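Local structure of DNA ligase (3QWU) at residues Gly42-Gly53 / Arg87-Leu98. The protein is a putative ATP-dependent DNA ligase, with an RNA-ligase-type adenylation domain, that binds adenosine and calcium and probably seals nucleic acid strands. Numbering follows the deposited sequence.
Sequences GTAIFKDFIIWG and RIFKYGDNYYAL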
loop_
_atom_site.group_PDB
_atom_site.type_symbol
_atom_site.label_atom_id
_atom_site.label_comp_id
_atom_site.label_asym_id
_atom_site.label_seq_id
_atom_site.Cartn_x
_atom_site.Cartn_y
_atom_site.Cartn_z
ATOM N N GLY A 42 -14.105 7.824 19.838
ATOM C CA GLY A 42 -14.114 7.048 21.060
ATOM C C GLY A 42 -14.822 7.772 22.181
ATOM O O GLY A 42 -15.121 7.182 23.220
ATOM N N THR A 43 -15.087 9.052 21.970
ATOM C CA THR A 43 -15.800 9.853 22.943
ATOM C C THR A 43 -17.186 9.268 23.101
ATOM O O THR A 43 -17.833 8.925 22.110
ATOM C CB THR A 43 -15.823 11.329 22.499
ATOM O OG1 THR A 43 -14.465 11.801 22.491
ATOM C CG2 THR A 43 -16.703 12.206 23.402
ATOM N N ALA A 44 -17.589 9.102 24.357
ATOM C CA ALA A 44 -18.814 8.408 24.737
ATOM C C ALA A 44 -19.557 9.359 25.612
ATOM O O ALA A 44 -19.010 9.787 26.618
ATOM C CB ALA A 44 -18.497 7.185 25.528
ATOM N N ILE A 45 -20.784 9.691 25.223
ATOM C CA ILE A 45 -21.631 10.607 25.983
ATOM C C ILE A 45 -22.679 9.783 26.721
ATOM O O ILE A 45 -23.552 9.187 26.085
ATOM C CB ILE A 45 -22.372 11.641 25.076
ATOM C CG1 ILE A 45 -21.358 12.417 24.223
ATOM C CG2 ILE A 45 -23.242 12.604 25.936
ATOM C CD1 ILE A 45 -21.953 13.198 23.058
ATOM N N PHE A 46 -22.593 9.774 28.052
ATOM C CA PHE A 46 -23.581 9.145 28.887
ATOM C C PHE A 46 -24.443 10.214 29.499
ATOM O O PHE A 46 -24.071 11.375 29.521
ATOM C CB PHE A 46 -22.888 8.339 29.974
ATOM C CG PHE A 46 -22.102 7.163 29.446
ATOM C CD1 PHE A 46 -22.714 5.920 29.280
ATOM C CD2 PHE A 46 -20.760 7.301 29.117
ATOM C CE1 PHE A 46 -22.000 4.812 28.816
ATOM C CE2 PHE A 46 -20.026 6.197 28.652
ATOM C CZ PHE A 46 -20.663 4.943 28.493
ATOM N N LYS A 47 -25.596 9.842 30.026
ATOM C CA LYS A 47 -26.523 10.857 30.549
ATOM C C LYS A 47 -25.878 11.680 31.673
ATOM O O LYS A 47 -26.089 12.885 31.757
ATOM C CB LYS A 47 -27.822 10.200 31.016
ATOM C CG LYS A 47 -28.876 11.176 31.630
ATOM C CD LYS A 47 -28.977 11.070 33.191
ATOM C CE LYS A 47 -29.635 12.308 33.858
ATOM N NZ LYS A 47 -29.109 12.487 35.253
ATOM N N ASP A 48 -25.086 11.032 32.523
ATOM C CA ASP A 48 -24.538 11.669 33.742
ATOM C C ASP A 48 -23.129 12.224 33.547
ATOM O O ASP A 48 -22.648 12.986 34.405
ATOM C CB ASP A 48 -24.478 10.663 34.923
ATOM C CG ASP A 48 -25.841 10.229 35.410
ATOM O OD1 ASP A 48 -26.604 11.072 35.906
ATOM O OD2 ASP A 48 -26.138 9.027 35.315
ATOM N N PHE A 49 -22.452 11.799 32.474
ATOM C CA PHE A 49 -21.106 12.278 32.180
ATOM C C PHE A 49 -20.590 11.911 30.794
ATOM O O PHE A 49 -21.124 11.014 30.148
ATOM C CB PHE A 49 -20.099 11.753 33.208
ATOM C CG PHE A 49 -20.197 10.293 33.458
ATOM C CD1 PHE A 49 -20.955 9.809 34.539
ATOM C CD2 PHE A 49 -19.531 9.388 32.621
ATOM C CE1 PHE A 49 -21.048 8.450 34.779
ATOM C CE2 PHE A 49 -19.612 8.017 32.843
ATOM C CZ PHE A 49 -20.357 7.530 33.919
ATOM N N ILE A 50 -19.550 12.633 30.367
ATOM C CA ILE A 50 -18.822 12.310 29.164
ATOM C C ILE A 50 -17.449 11.629 29.489
ATOM O O ILE A 50 -16.732 12.010 30.433
ATOM C CB ILE A 50 -18.624 13.529 28.262
ATOM C CG1 ILE A 50 -19.997 14.070 27.840
ATOM C CG2 ILE A 50 -17.748 13.128 27.037
ATOM C CD1 ILE A 50 -19.973 15.494 27.296
ATOM N N ILE A 51 -17.153 10.578 28.733
ATOM C CA ILE A 51 -15.866 9.922 28.824
ATOM C C ILE A 51 -15.220 10.313 27.535
ATOM O O ILE A 51 -15.641 9.867 26.463
ATOM C CB ILE A 51 -15.955 8.388 28.958
ATOM C CG1 ILE A 51 -16.935 7.980 30.070
ATOM C CG2 ILE A 51 -14.557 7.832 29.228
ATOM C CD1 ILE A 51 -16.384 8.169 31.493
ATOM N N TRP A 52 -14.233 11.198 27.628
ATOM C CA TRP A 52 -13.574 11.677 26.427
ATOM C C TRP A 52 -12.741 10.543 25.860
ATOM O O TRP A 52 -12.268 9.684 26.606
ATOM C CB TRP A 52 -12.747 12.945 26.683
ATOM C CG TRP A 52 -13.623 14.165 26.774
ATOM C CD1 TRP A 52 -14.300 14.622 27.885
ATOM C CD2 TRP A 52 -13.941 15.072 25.721
ATOM N NE1 TRP A 52 -15.008 15.758 27.577
ATOM C CE2 TRP A 52 -14.805 16.052 26.254
ATOM C CE3 TRP A 52 -13.578 15.162 24.382
ATOM C CZ2 TRP A 52 -15.299 17.102 25.482
ATOM C CZ3 TRP A 52 -14.071 16.203 23.620
ATOM C CH2 TRP A 52 -14.915 17.152 24.163
ATOM N N GLY A 53 -12.683 10.528 24.531
ATOM C CA GLY A 53 -11.870 9.607 23.754
ATOM C C GLY A 53 -10.391 9.791 24.052
ATOM O O GLY A 53 -9.986 10.864 24.440
ATOM N N ARG A 87 -10.415 2.247 28.477
ATOM C CA ARG A 87 -10.794 3.365 29.331
ATOM C C ARG A 87 -11.829 2.822 30.325
ATOM O O ARG A 87 -12.839 2.254 29.919
ATOM C CB ARG A 87 -11.366 4.477 28.475
ATOM C CG ARG A 87 -10.298 5.463 27.912
ATOM C CD ARG A 87 -10.975 6.422 26.922
ATOM N NE ARG A 87 -11.580 5.615 25.862
ATOM C CZ ARG A 87 -12.634 5.971 25.145
ATOM N NH1 ARG A 87 -13.203 7.156 25.323
ATOM N NH2 ARG A 87 -13.108 5.154 24.215
ATOM N N ILE A 88 -11.530 2.899 31.610
ATOM C CA ILE A 88 -12.304 2.200 32.609
ATOM C C ILE A 88 -12.880 3.217 33.588
ATOM O O ILE A 88 -12.160 4.092 34.068
ATOM C CB ILE A 88 -11.448 1.139 33.394
ATOM C CG1 ILE A 88 -10.817 0.095 32.414
ATOM C CG2 ILE A 88 -12.306 0.423 34.446
ATOM C CD1 ILE A 88 -9.644 -0.753 33.012
ATOM N N PHE A 89 -14.165 3.065 33.899
ATOM C CA PHE A 89 -14.852 4.006 34.795
ATOM C C PHE A 89 -15.980 3.394 35.608
ATOM O O PHE A 89 -16.493 2.324 35.285
ATOM C CB PHE A 89 -15.428 5.179 34.009
ATOM C CG PHE A 89 -16.470 4.788 33.022
ATOM C CD1 PHE A 89 -16.120 4.395 31.759
ATOM C CD2 PHE A 89 -17.806 4.822 33.361
ATOM C CE1 PHE A 89 -17.084 4.035 30.865
ATOM C CE2 PHE A 89 -18.766 4.482 32.467
ATOM C CZ PHE A 89 -18.411 4.083 31.220
ATOM N N LYS A 90 -16.417 4.156 36.619
ATOM C CA LYS A 90 -17.516 3.761 37.491
ATOM C C LYS A 90 -18.825 4.461 37.110
ATOM O O LYS A 90 -18.846 5.668 36.900
ATOM C CB LYS A 90 -17.133 4.067 38.941
ATOM C CG LYS A 90 -17.886 3.217 39.936
ATOM C CD LYS A 90 -17.617 3.592 41.381
ATOM C CE LYS A 90 -18.547 2.747 42.275
ATOM N NZ LYS A 90 -18.360 2.966 43.697
ATOM N N TYR A 91 -19.915 3.700 37.012
ATOM C CA TYR A 91 -21.250 4.252 36.790
ATOM C C TYR A 91 -22.178 3.537 37.772
ATOM O O TYR A 91 -22.330 2.325 37.711
ATOM C CB TYR A 91 -21.698 4.008 35.339
ATOM C CG TYR A 91 -22.800 4.931 34.760
ATOM C CD1 TYR A 91 -23.619 5.708 35.559
ATOM C CD2 TYR A 91 -22.995 5.006 33.385
ATOM C CE1 TYR A 91 -24.595 6.569 34.987
ATOM C CE2 TYR A 91 -23.973 5.836 32.811
ATOM C CZ TYR A 91 -24.762 6.614 33.607
ATOM O OH TYR A 91 -25.697 7.398 32.983
ATOM N N GLY A 92 -22.819 4.277 38.673
ATOM C CA GLY A 92 -23.653 3.622 39.687
ATOM C C GLY A 92 -22.777 2.758 40.586
ATOM O O GLY A 92 -21.761 3.247 41.085
ATOM N N ASP A 93 -23.111 1.484 40.781
ATOM C CA ASP A 93 -22.191 0.586 41.524
ATOM C C ASP A 93 -21.540 -0.449 40.585
ATOM O O ASP A 93 -21.221 -1.564 40.987
ATOM C CB ASP A 93 -22.895 -0.113 42.718
ATOM C CG ASP A 93 -21.863 -0.807 43.722
ATOM O OD1 ASP A 93 -20.844 -0.167 44.111
ATOM O OD2 ASP A 93 -22.100 -1.982 44.152
ATOM N N ASN A 94 -21.346 -0.055 39.333
ATOM C CA ASN A 94 -20.767 -0.922 38.308
ATOM C C ASN A 94 -19.574 -0.277 37.725
ATOM O O ASN A 94 -19.376 0.909 37.847
ATOM C CB ASN A 94 -21.758 -1.187 37.173
ATOM C CG ASN A 94 -23.008 -1.852 37.665
ATOM O OD1 ASN A 94 -22.950 -2.915 38.302
ATOM N ND2 ASN A 94 -24.149 -1.221 37.411
ATOM N N TYR A 95 -18.782 -1.101 37.071
ATOM C CA TYR A 95 -17.561 -0.684 36.439
ATOM C C TYR A 95 -17.613 -1.157 34.996
ATOM O O TYR A 95 -18.091 -2.261 34.717
ATOM C CB TYR A 95 -16.393 -1.332 37.154
ATOM C CG TYR A 95 -16.450 -1.211 38.658
ATOM C CD1 TYR A 95 -16.060 -0.040 39.300
ATOM C CD2 TYR A 95 -16.873 -2.292 39.441
ATOM C CE1 TYR A 95 -16.092 0.064 40.701
ATOM C CE2 TYR A 95 -16.912 -2.212 40.835
ATOM C CZ TYR A 95 -16.528 -1.029 41.472
ATOM O OH TYR A 95 -16.576 -0.960 42.873
ATOM N N TYR A 96 -17.079 -0.340 34.088
ATOM C CA TYR A 96 -17.154 -0.638 32.664
ATOM C C TYR A 96 -15.860 -0.261 31.987
ATOM O O TYR A 96 -15.080 0.595 32.479
ATOM C CB TYR A 96 -18.305 0.094 31.993
ATOM C CG TYR A 96 -19.650 -0.130 32.649
ATOM C CD1 TYR A 96 -20.505 -1.178 32.239
ATOM C CD2 TYR A 96 -20.082 0.700 33.676
ATOM C CE1 TYR A 96 -21.741 -1.376 32.840
ATOM C CE2 TYR A 96 -21.321 0.502 34.280
ATOM C CZ TYR A 96 -22.140 -0.531 33.862
ATOM O OH TYR A 96 -23.351 -0.684 34.484
ATOM N N ALA A 97 -15.651 -0.893 30.842
ATOM C CA ALA A 97 -14.398 -0.714 30.079
ATOM C C ALA A 97 -14.767 -0.380 28.656
ATOM O O ALA A 97 -15.586 -1.086 28.058
ATOM C CB ALA A 97 -13.518 -2.007 30.157
ATOM N N LEU A 98 -14.209 0.708 28.147
ATOM C CA LEU A 98 -14.457 1.146 26.774
ATOM C C LEU A 98 -13.265 0.822 25.878
ATOM O O LEU A 98 -12.126 1.094 26.271
ATOM C CB LEU A 98 -14.676 2.657 26.694
ATOM C CG LEU A 98 -15.875 3.289 27.384
ATOM C CD1 LEU A 98 -15.898 4.773 27.055
ATOM C CD2 LEU A 98 -17.229 2.641 26.997
HETATM O O HOH W 1 -26.281 6.881 29.979
#
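Y91 meets F49, F46 and D48 where one antiparallel hairpin packs against a second, shorter hairpin, G42-G53. With CG anti to the backbone N (chi1 -158°), the Y91 ring lies against the loop of that hairpin. F49 CZ lies 3.7 Å from Y91 CG, the edge of F49 turned to one face of the Y91 ring, while the edge of Y91 turns toward the face of F46, ring planes at 86°. Y91 OH donates to D48 OD2 (2.9 Å) from the anti side, tilted well out of the carboxylate plane, and a water links the hydroxyl to K47 N. F89 completes the aromatic cluster, and I51 CD1 sits over one face of the F89 ring, 3.9 Å from its centroid, a CH-pi contact. At the far end the R87 guanidinium grips G42 O end-on, through NH1 (2.8 Å) and NH2 (3.0 Å), both from the same face of the carbonyl plane. R87 NH1 also reaches W52 O (3.0 Å), and NH2 bonds S99 O. With an alanine here, G42 O and W52 O would probably lose these guanidinium donors. The chemistry is thus divided: a buried cation bound to backbone oxygens near N85 of the adenosine pocket, an apolar aromatic middle, and an exposed polar end where D48 is shared between Y91 OH and K47 NZ.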